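Local coordinates for specific mitochondrial acyl carrier protein (Toxoplasma, PDB 3CE7) that probably carries growing acyl chains on a phosphopantetheine arm during fatty acid biosynthesis in the mitochondrion, at residues A[22-25]-A[26-29]; A[64-67]-A[68-71]; A[90-93]-A[94-98]. All coordinates share one frame; numbering follows the deposited sequence. Where two conformers were deposited one is given.

Contact 1 (A[22-25]-A[26-29]); sequences NYIV and GMCQ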
ATOM      1  N   ASN A  22       1.200  -5.359  -8.257  1.00 15.44           N
ATOM      2  CA  ASN A  22       0.421  -6.589  -8.091  1.00 16.10           C
ATOM      3  C   ASN A  22       0.534  -7.147  -6.669  1.00 16.28           C
ATOM      4  O   ASN A  22      -0.470  -7.527  -6.063  1.00 16.67           O
ATOM      5  CB  ASN A  22       0.824  -7.640  -9.140  1.00 16.31           C
ATOM      6  CG  ASN A  22       0.240  -7.345 -10.513  1.00 17.26           C
ATOM      7  OD1 ASN A  22      -0.772  -6.656 -10.624  1.00 19.36           O
ATOM      8  ND2 ASN A  22       0.882  -7.858 -11.567  1.00 19.99           N
ATOM      9  N   TYR A  23       1.752  -7.160  -6.120  1.00 16.99           N
ATOM     10  CA  TYR A  23       1.976  -7.674  -4.778  1.00 17.70           C
ATOM     11  C   TYR A  23       1.233  -6.851  -3.728  1.00 17.20           C
ATOM     12  O   TYR A  23       0.569  -7.392  -2.823  1.00 17.06           O
ATOM     13  CB  TYR A  23       3.475  -7.702  -4.458  1.00 18.47           C
ATOM     14  CG  TYR A  23       3.795  -8.706  -3.382  1.00 20.97           C
ATOM     15  CD1 TYR A  23       4.035 -10.040  -3.713  1.00 23.10           C
ATOM     16  CD2 TYR A  23       3.816  -8.337  -2.038  1.00 23.42           C
ATOM     17  CE1 TYR A  23       4.306 -10.984  -2.739  1.00 24.48           C
ATOM     18  CE2 TYR A  23       4.093  -9.286  -1.044  1.00 23.83           C
ATOM     19  CZ  TYR A  23       4.331 -10.604  -1.414  1.00 24.02           C
ATOM     20  OH  TYR A  23       4.608 -11.572  -0.463  1.00 26.15           O
ATOM     21  N   ILE A  24       1.332  -5.533  -3.863  1.00 16.38           N
ATOM     22  CA  ILE A  24       0.732  -4.615  -2.905  1.00 17.01           C
ATOM     23  C   ILE A  24      -0.800  -4.678  -2.952  1.00 16.27           C
ATOM     24  O   ILE A  24      -1.450  -4.612  -1.915  1.00 17.02           O
ATOM     25  CB  ILE A  24       1.303  -3.196  -3.093  1.00 17.16           C
ATOM     26  CG1 ILE A  24       2.733  -3.174  -2.531  1.00 18.15           C
ATOM     27  CG2 ILE A  24       0.398  -2.134  -2.464  1.00 17.97           C
ATOM     28  CD1 ILE A  24       3.481  -1.867  -2.669  1.00 19.78           C
ATOM     29  N   VAL A  25      -1.366  -4.846  -4.147  1.00 16.20           N
ATOM     30  CA  VAL A  25      -2.811  -5.091  -4.270  1.00 16.27           C
ATOM     31  C   VAL A  25      -3.203  -6.340  -3.466  1.00 16.39           C
ATOM     32  O   VAL A  25      -4.151  -6.292  -2.677  1.00 17.17           O
ATOM     33  CB  VAL A  25      -3.264  -5.207  -5.746  1.00 16.71           C
ATOM     34  CG1 VAL A  25      -4.724  -5.705  -5.850  1.00 17.19           C
ATOM     35  CG2 VAL A  25      -3.130  -3.857  -6.431  1.00 16.78           C
ATOM     36  N   GLY A  26      -2.442  -7.419  -3.631  1.00 16.69           N
ATOM     37  CA  GLY A  26      -2.673  -8.659  -2.871  1.00 17.02           C
ATOM     38  C   GLY A  26      -2.597  -8.467  -1.366  1.00 17.45           C
ATOM     39  O   GLY A  26      -3.423  -9.009  -0.613  1.00 17.92           O
ATOM     40  N   MET A  27      -1.615  -7.690  -0.918  1.00 17.84           N
ATOM     41  CA  MET A  27      -1.466  -7.387   0.510  1.00 17.99           C
ATOM     42  C   MET A  27      -2.682  -6.630   1.032  1.00 18.20           C
ATOM     43  O   MET A  27      -3.181  -6.911   2.129  1.00 17.97           O
ATOM     44  CB  MET A  27      -0.231  -6.524   0.754  1.00 18.88           C
ATOM     45  CG  MET A  27       1.082  -7.235   0.530  1.00 19.06           C
ATOM     46  SD  MET A  27       2.474  -6.098   0.686  1.00 19.12           S
ATOM     47  CE  MET A  27       2.283  -5.482   2.347  1.00 20.67           C
ATOM     48  N   CYS A  28      -3.128  -5.647   0.247  1.00 17.26           N
ATOM     49  CA  CYS A  28      -4.231  -4.790   0.642  1.00 17.55           C
ATOM     50  C   CYS A  28      -5.509  -5.605   0.780  1.00 17.31           C
ATOM     51  O   CYS A  28      -6.301  -5.365   1.686  1.00 16.89           O
ATOM     52  CB  CYS A  28      -4.441  -3.688  -0.385  1.00 16.94           C
ATOM     53  SG  CYS A  28      -5.829  -2.570   0.029  1.00 18.36           S
ATOM     54  N   GLN A  29      -5.698  -6.566  -0.120  1.00 17.69           N
ATOM     55  CA  GLN A  29      -6.907  -7.390  -0.110  1.00 18.41           C
ATOM     56  C   GLN A  29      -7.112  -8.128   1.213  1.00 19.13           C
ATOM     57  O   GLN A  29      -8.247  -8.378   1.610  1.00 19.42           O
ATOM     58  CB  GLN A  29      -6.915  -8.359  -1.296  1.00 18.42           C
ATOM     59  CG  GLN A  29      -7.222  -7.642  -2.623  1.00 18.24           C
ATOM     60  CD  GLN A  29      -6.949  -8.498  -3.854  1.00 19.10           C
ATOM     61  OE1 GLN A  29      -6.165  -9.443  -3.818  1.00 22.88           O
ATOM     62  NE2 GLN A  29      -7.596  -8.148  -4.964  1.00 19.72           N
TER
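Met27 reaches back one helical turn to lie against the edge of the Tyr23 ring, and its side chain touches something of the preceding turn at nearly every atom. Met27 CB is 3.5 Å from Ile24 O. CG stands beside the backbone N and opposite the carbonyl carbon (chi1 -69°), which turns the chain back toward the start of the helix and brings Met27 CG within 3.4 Å of Tyr23 O, the same carbonyl oxygen that accepts the Met27 N-H at 2.9 Å. The sulfur follows with chi2 extended. Met27 SD comes to rest 3.8 Å from Tyr23 CD2, close to the plane of the ring, its direction from the ring centre 77° off the ring normal. This is a Met-aromatic contact at the edge, reached from the CD2-CE2 side. Ile24 CG1 is also near Met27 SD, at a looser 4.4 Å. A bend at chi3 then carries CE away from this turn to helix 57-71, where the side chain packs on Phe63, Val67 and Ile70.

On another side of the helix, Gln29 folds back over Val25. Gln29 CG lies 3.4 Å from Val25 O, which also accepts the Gln29 backbone N-H, and Gln29 NE2 approaches the methyl Val25 CG1 at 3.9 Å, an amide laid against an aliphatic branch. Cys28 and Ile24 meanwhile face helix 86-98, both touching Leu86.

Four successive i to i+4 backbone hydrogen bonds, from Gly26 N to Asn22 O through Gln29 N to Val25 O, run through this stretch. Together these features describe an amphipathic alpha-helix, here the first helix of the acyl carrier protein helical bundle, with methionine and isoleucine on its inward face.

Contact 2 (A[64-67]-A[68-71]); sequences VLDV and EEIF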
ATOM      1  N   VAL A  64       1.309   0.621   5.847  1.00 17.50           N
ATOM      2  CA  VAL A  64       2.654   1.139   5.615  1.00 18.35           C
ATOM      3  C   VAL A  64       3.695   0.322   6.387  1.00 18.24           C
ATOM      4  O   VAL A  64       4.739  -0.013   5.842  1.00 18.55           O
ATOM      5  CB  VAL A  64       2.741   2.632   5.982  1.00 18.13           C
ATOM      6  CG1 VAL A  64       4.190   3.094   6.094  1.00 20.06           C
ATOM      7  CG2 VAL A  64       1.970   3.475   4.958  1.00 19.04           C
ATOM      8  N   LEU A  65       3.406  -0.011   7.644  1.00 18.53           N
ATOM      9  CA  LEU A  65       4.329  -0.852   8.414  1.00 19.26           C
ATOM     10  C   LEU A  65       4.542  -2.208   7.742  1.00 19.16           C
ATOM     11  O   LEU A  65       5.681  -2.690   7.625  1.00 19.50           O
ATOM     12  CB  LEU A  65       3.829  -1.021   9.854  1.00 19.72           C
ATOM     13  CG  LEU A  65       4.076   0.217  10.723  1.00 21.63           C
ATOM     14  CD1 LEU A  65       3.183   0.245  11.953  1.00 24.52           C
ATOM     15  CD2 LEU A  65       5.550   0.359  11.140  1.00 23.86           C
ATOM     16  N   ASP A  66       3.454  -2.809   7.270  1.00 18.58           N
ATOM     17  CA  ASP A  66       3.520  -4.084   6.555  1.00 19.18           C
ATOM     18  C   ASP A  66       4.413  -3.975   5.316  1.00 18.99           C
ATOM     19  O   ASP A  66       5.212  -4.871   5.019  1.00 19.34           O
ATOM     20  CB  ASP A  66       2.119  -4.526   6.117  1.00 19.22           C
ATOM     21  CG  ASP A  66       1.258  -5.022   7.272  1.00 20.87           C
ATOM     22  OD1 ASP A  66       1.702  -5.004   8.446  1.00 22.19           O
ATOM     23  OD2 ASP A  66       0.122  -5.439   6.983  1.00 22.84           O
ATOM     24  N   VAL A  67       4.247  -2.879   4.579  1.00 18.67           N
ATOM     25  CA  VAL A  67       5.029  -2.619   3.369  1.00 18.54           C
ATOM     26  C   VAL A  67       6.505  -2.395   3.687  1.00 19.35           C
ATOM     27  O   VAL A  67       7.384  -2.910   2.988  1.00 19.32           O
ATOM     28  CB  VAL A  67       4.457  -1.415   2.580  1.00 18.64           C
ATOM     29  CG1 VAL A  67       5.435  -0.955   1.482  1.00 19.11           C
ATOM     30  CG2 VAL A  67       3.115  -1.782   2.000  1.00 17.66           C
ATOM     31  N   GLU A  68       6.771  -1.636   4.749  1.00 19.49           N
ATOM     32  CA  GLU A  68       8.141  -1.397   5.198  1.00 20.70           C
ATOM     33  C   GLU A  68       8.832  -2.711   5.535  1.00 21.16           C
ATOM     34  O   GLU A  68      10.012  -2.896   5.218  1.00 21.30           O
ATOM     35  CB  GLU A  68       8.148  -0.477   6.412  1.00 20.68           C
ATOM     36  CG  GLU A  68       7.846   0.979   6.072  1.00 20.89           C
ATOM     37  CD  GLU A  68       7.777   1.874   7.296  1.00 22.56           C
ATOM     38  OE1 GLU A  68       7.189   1.452   8.318  1.00 26.70           O
ATOM     39  OE2 GLU A  68       8.296   3.000   7.235  1.00 23.02           O
ATOM     40  N   GLU A  69       8.089  -3.612   6.181  1.00 21.33           N
ATOM     41  CA  GLU A  69       8.626  -4.917   6.588  1.00 22.30           C
ATOM     42  C   GLU A  69       9.001  -5.789   5.398  1.00 22.59           C
ATOM     43  O   GLU A  69      10.080  -6.389   5.369  1.00 23.81           O
ATOM     44  CB  GLU A  69       7.623  -5.649   7.492  1.00 22.03           C
ATOM     45  CG  GLU A  69       7.532  -5.068   8.893  1.00 22.78           C
ATOM     46  CD  GLU A  69       6.370  -5.629   9.706  1.00 23.44           C
ATOM     47  OE1 GLU A  69       5.552  -6.406   9.164  1.00 23.52           O
ATOM     48  OE2 GLU A  69       6.284  -5.279  10.897  1.00 26.19           O
ATOM     49  N   ILE A  70       8.109  -5.853   4.415  1.00 22.13           N
ATOM     50  CA  ILE A  70       8.260  -6.765   3.293  1.00 22.84           C
ATOM     51  C   ILE A  70       9.301  -6.255   2.293  1.00 22.32           C
ATOM     52  O   ILE A  70      10.079  -7.042   1.750  1.00 22.78           O
ATOM     53  CB  ILE A  70       6.893  -7.050   2.623  1.00 23.09           C
ATOM     54  CG1 ILE A  70       6.058  -7.963   3.545  1.00 24.24           C
ATOM     55  CG2 ILE A  70       7.077  -7.660   1.244  1.00 23.33           C
ATOM     56  CD1 ILE A  70       4.574  -8.054   3.220  1.00 24.55           C
ATOM     57  N   PHE A  71       9.328  -4.944   2.069  1.00 21.84           N
ATOM     58  CA  PHE A  71      10.169  -4.375   1.008  1.00 21.70           C
ATOM     59  C   PHE A  71      11.438  -3.680   1.483  1.00 22.53           C
ATOM     60  O   PHE A  71      12.231  -3.223   0.657  1.00 22.68           O
ATOM     61  CB  PHE A  71       9.353  -3.430   0.104  1.00 21.18           C
ATOM     62  CG  PHE A  71       8.313  -4.138  -0.714  1.00 20.44           C
ATOM     63  CD1 PHE A  71       8.673  -4.869  -1.853  1.00 21.16           C
ATOM     64  CD2 PHE A  71       6.973  -4.105  -0.338  1.00 20.32           C
ATOM     65  CE1 PHE A  71       7.713  -5.545  -2.597  1.00 22.87           C
ATOM     66  CE2 PHE A  71       6.010  -4.777  -1.086  1.00 22.17           C
ATOM     67  CZ  PHE A  71       6.380  -5.493  -2.214  1.00 21.54           C
TER
HETATM   68  O   HOH W   1       7.978  -1.568   9.703  1.00 38.12           O
HETATM   69  O   HOH W   2       4.531  -7.289   6.631  1.00 24.97           O
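Val67 and Phe71 meet one turn apart on the inward face of helix 57-71. The methyl Val67 CG1, opposite the backbone N (chi1 168°), approaches ring atom CD2 of Phe71 at 3.9 Å, and Val67 O lies near the plane of that ring at its edge. Val67 O also accepts the backbone N-H of Phe71, with N at 3.0 Å. One face of the ring carries Ile70 CG2, 3.8 Å above its plane and toward the rim.

The acidic side chains are set differently. Glu68 extends back along the helix so that its carboxylate straddles two residues of the turn before: Glu68 CD is 4.0 Å from Val64 CG1, while Glu68 OE1 comes to 3.4 Å from Leu65 CD2. Its other oxygen, OE2, is hydrogen-bonded to Val75 N, which anchors this end. Glu69 likewise runs backward, and its carboxylate stands 27° from the plane of the Asp66 carboxylate, with Glu69 OE1 4.2 Å from Asp66 OD1. These like charges lie close and probably repel weakly. Separately, a water donates to Glu69 OE1 (2.9 Å) and to Asp66 O, linking the carboxylate to the backbone.

Val64 reaches loop residues Val75 and Phe83. Val67 and Phe71 face Val93 of helix 86-98, whereas Asp66 touches Met27 and Phe71 touches Ile24 of helix 17-29, so this turn of helix 57-71 packs on both helices.

Contact 3 (A[90-93]-A[94-98]); sequences ADFV and VSERA
Glu96 lays its CG methylene over one face of the Phe92 ring, 3.5 Å above the plane and displaced toward the rim. This is a CH-pi contact between residues one turn apart, with Glu96 CG 3.8 Å from the centroid of the Phe92 ring. The nearest ring atom is CE2, and the carboxylate beyond CG follows the ring, their planes only 7° apart. Two torsions bring this about. Phe92 directs its ring opposite the backbone N, outward from the helix and leaning toward the turn that follows. Glu96 bends at chi2 (-65°) instead of extending, which folds its carboxylate over the rim of the same ring face, nearly parallel to it, with Glu96 CD 3.8 Å from Phe92 CZ. The end of the glutamate is held from further along the chain, where OE2 forms a salt bridge with Lys99.

At the backbone, Glu96 N donates to Phe92 O at 2.9 Å. In the conformer given, Ser95 OG adds a second bond to Phe92 O (2.8 Å), so that this oxygen would be gripped twice, both donors coming from the same face of the carbonyl plane. The hydroxyl meets the carbonyl at a steep C=O...OG angle of 109°, far more bent than the approach of the N-H.

Farther out, Arg97 starts against the backbone, Arg97 CG lying 3.3 Å from Val93 O, and then leads away from the turn. There it makes a salt bridge with Asp14 and a hydrogen bond from NH1 to Asp72 O, fastening the end of the helix to two loops. Phe92 touches Val75 and Phe83 in loops. The Val93 side of the helix faces helix 57-71, while Ala90 and Val94 pack on Ile17 of helix 17-29.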
ATOM      1  N   ALA A  90       3.028   1.714  -4.054  1.00 15.71           N
ATOM      2  CA  ALA A  90       3.896   0.933  -4.948  1.00 15.94           C
ATOM      3  C   ALA A  90       4.965   1.821  -5.591  1.00 16.14           C
ATOM      4  O   ALA A  90       6.144   1.468  -5.627  1.00 16.63           O
ATOM      5  CB  ALA A  90       3.078   0.226  -6.008  1.00 16.61           C
ATOM      6  N   ASP A  91       4.546   2.988  -6.080  1.00 16.37           N
ATOM      7  CA  ASP A  91       5.484   3.934  -6.675  1.00 17.09           C
ATOM      8  C   ASP A  91       6.585   4.339  -5.683  1.00 16.76           C
ATOM      9  O   ASP A  91       7.760   4.459  -6.059  1.00 17.08           O
ATOM     10  CB  ASP A  91       4.752   5.181  -7.173  1.00 17.43           C
ATOM     11  CG  ASP A  91       3.891   4.929  -8.415  1.00 20.23           C
ATOM     12  OD1 ASP A  91       3.946   3.850  -9.027  1.00 23.95           O
ATOM     13  OD2 ASP A  91       3.123   5.848  -8.775  1.00 24.11           O
ATOM     14  N   PHE A  92       6.204   4.575  -4.423  1.00 15.97           N
ATOM     15  CA  PHE A  92       7.186   4.989  -3.421  1.00 16.51           C
ATOM     16  C   PHE A  92       8.182   3.857  -3.152  1.00 16.15           C
ATOM     17  O   PHE A  92       9.399   4.082  -3.041  1.00 16.32           O
ATOM     18  CB  PHE A  92       6.513   5.413  -2.119  1.00 16.74           C
ATOM     19  CG  PHE A  92       7.478   5.982  -1.126  1.00 17.04           C
ATOM     20  CD1 PHE A  92       7.978   7.267  -1.286  1.00 18.74           C
ATOM     21  CD2 PHE A  92       7.941   5.208  -0.055  1.00 18.31           C
ATOM     22  CE1 PHE A  92       8.899   7.802  -0.373  1.00 18.89           C
ATOM     23  CE2 PHE A  92       8.856   5.735   0.863  1.00 18.35           C
ATOM     24  CZ  PHE A  92       9.338   7.023   0.699  1.00 17.81           C
ATOM     25  N   VAL A  93       7.668   2.634  -3.069  1.00 16.13           N
ATOM     26  CA  VAL A  93       8.535   1.478  -2.823  1.00 16.38           C
ATOM     27  C   VAL A  93       9.563   1.365  -3.946  1.00 16.66           C
ATOM     28  O   VAL A  93      10.770   1.259  -3.689  1.00 17.01           O
ATOM     29  CB  VAL A  93       7.724   0.174  -2.699  1.00 17.07           C
ATOM     30  CG1 VAL A  93       8.645  -1.038  -2.762  1.00 17.70           C
ATOM     31  CG2 VAL A  93       6.930   0.174  -1.405  1.00 17.37           C
ATOM     32  N   VAL A  94       9.089   1.400  -5.188  1.00 16.50           N
ATOM     33  CA  VAL A  94       9.987   1.238  -6.328  1.00 16.81           C
ATOM     34  C   VAL A  94      11.016   2.367  -6.354  1.00 17.53           C
ATOM     35  O   VAL A  94      12.210   2.115  -6.530  1.00 18.02           O
ATOM     36  CB  VAL A  94       9.204   1.114  -7.641  1.00 16.83           C
ATOM     37  CG1 VAL A  94      10.139   1.282  -8.860  1.00 17.37           C
ATOM     38  CG2 VAL A  94       8.491  -0.234  -7.667  1.00 16.18           C
ATOM     39  N   SER A  95      10.552   3.599  -6.135  1.00 17.79           N
ATOM     40  CA  SER A  95      11.451   4.757  -6.148  0.50 18.56           C
ATOM     41  C   SER A  95      12.549   4.618  -5.094  1.00 18.44           C
ATOM     42  O   SER A  95      13.721   4.887  -5.381  1.00 19.46           O
ATOM     43  CB  SER A  95      10.676   6.068  -5.980  0.50 18.58           C
ATOM     44  OG  SER A  95      10.092   6.165  -4.701  0.50 19.54           O
ATOM     45  N   GLU A  96      12.189   4.158  -3.899  1.00 18.84           N
ATOM     46  CA  GLU A  96      13.185   4.009  -2.835  1.00 18.90           C
ATOM     47  C   GLU A  96      14.183   2.913  -3.172  1.00 18.72           C
ATOM     48  O   GLU A  96      15.393   3.083  -3.004  1.00 19.26           O
ATOM     49  CB  GLU A  96      12.524   3.745  -1.490  1.00 19.29           C
ATOM     50  CG  GLU A  96      11.832   4.980  -0.914  1.00 20.69           C
ATOM     51  CD  GLU A  96      12.813   6.092  -0.568  1.00 23.18           C
ATOM     52  OE1 GLU A  96      13.627   5.912   0.370  1.00 25.51           O
ATOM     53  OE2 GLU A  96      12.774   7.141  -1.237  1.00 25.52           O
ATOM     54  N   ARG A  97      13.676   1.788  -3.659  1.00 18.25           N
ATOM     55  CA  ARG A  97      14.552   0.664  -3.962  1.00 18.39           C
ATOM     56  C   ARG A  97      15.439   0.955  -5.174  1.00 18.45           C
ATOM     57  O   ARG A  97      16.550   0.436  -5.264  1.00 19.07           O
ATOM     58  CB  ARG A  97      13.741  -0.616  -4.177  1.00 18.68           C
ATOM     59  CG  ARG A  97      13.009  -1.098  -2.921  1.00 18.79           C
ATOM     60  CD  ARG A  97      13.940  -1.292  -1.715  1.00 20.44           C
ATOM     61  NE  ARG A  97      14.972  -2.295  -1.966  1.00 21.27           N
ATOM     62  CZ  ARG A  97      15.805  -2.766  -1.043  1.00 25.82           C
ATOM     63  NH1 ARG A  97      15.724  -2.344   0.218  1.00 25.54           N
ATOM     64  NH2 ARG A  97      16.708  -3.680  -1.376  1.00 26.55           N
ATOM     65  N   ALA A  98      14.951   1.792  -6.088  1.00 17.97           N
ATOM     66  CA  ALA A  98      15.669   2.091  -7.326  1.00 18.40           C
ATOM     67  C   ALA A  98      16.792   3.104  -7.132  1.00 18.94           C
ATOM     68  O   ALA A  98      17.658   3.235  -7.995  1.00 19.21           O
ATOM     69  CB  ALA A  98      14.704   2.604  -8.395  1.00 18.52           C
TER

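Overall arrangement
Each of the three contacts is a local one within a single helix, so none closes a loop, and they follow in series along the chain without nesting or crossing. Contact 1 lies on helix 17-29, contact 2 on helix 57-71 and contact 3 on helix 86-98, their centres about 12 to 15 Å apart. What joins them is packing between helices. Met27 CE of contact 1 meets Ile70 CD1 of contact 2 at 3.6 Å; Ile24 CD1 lies 3.6 Å from Ala90 CA of contact 3; and Val67 CG1 closes the triangle 3.4 Å from Val93 CG2. Three helices thus share one apolar interior.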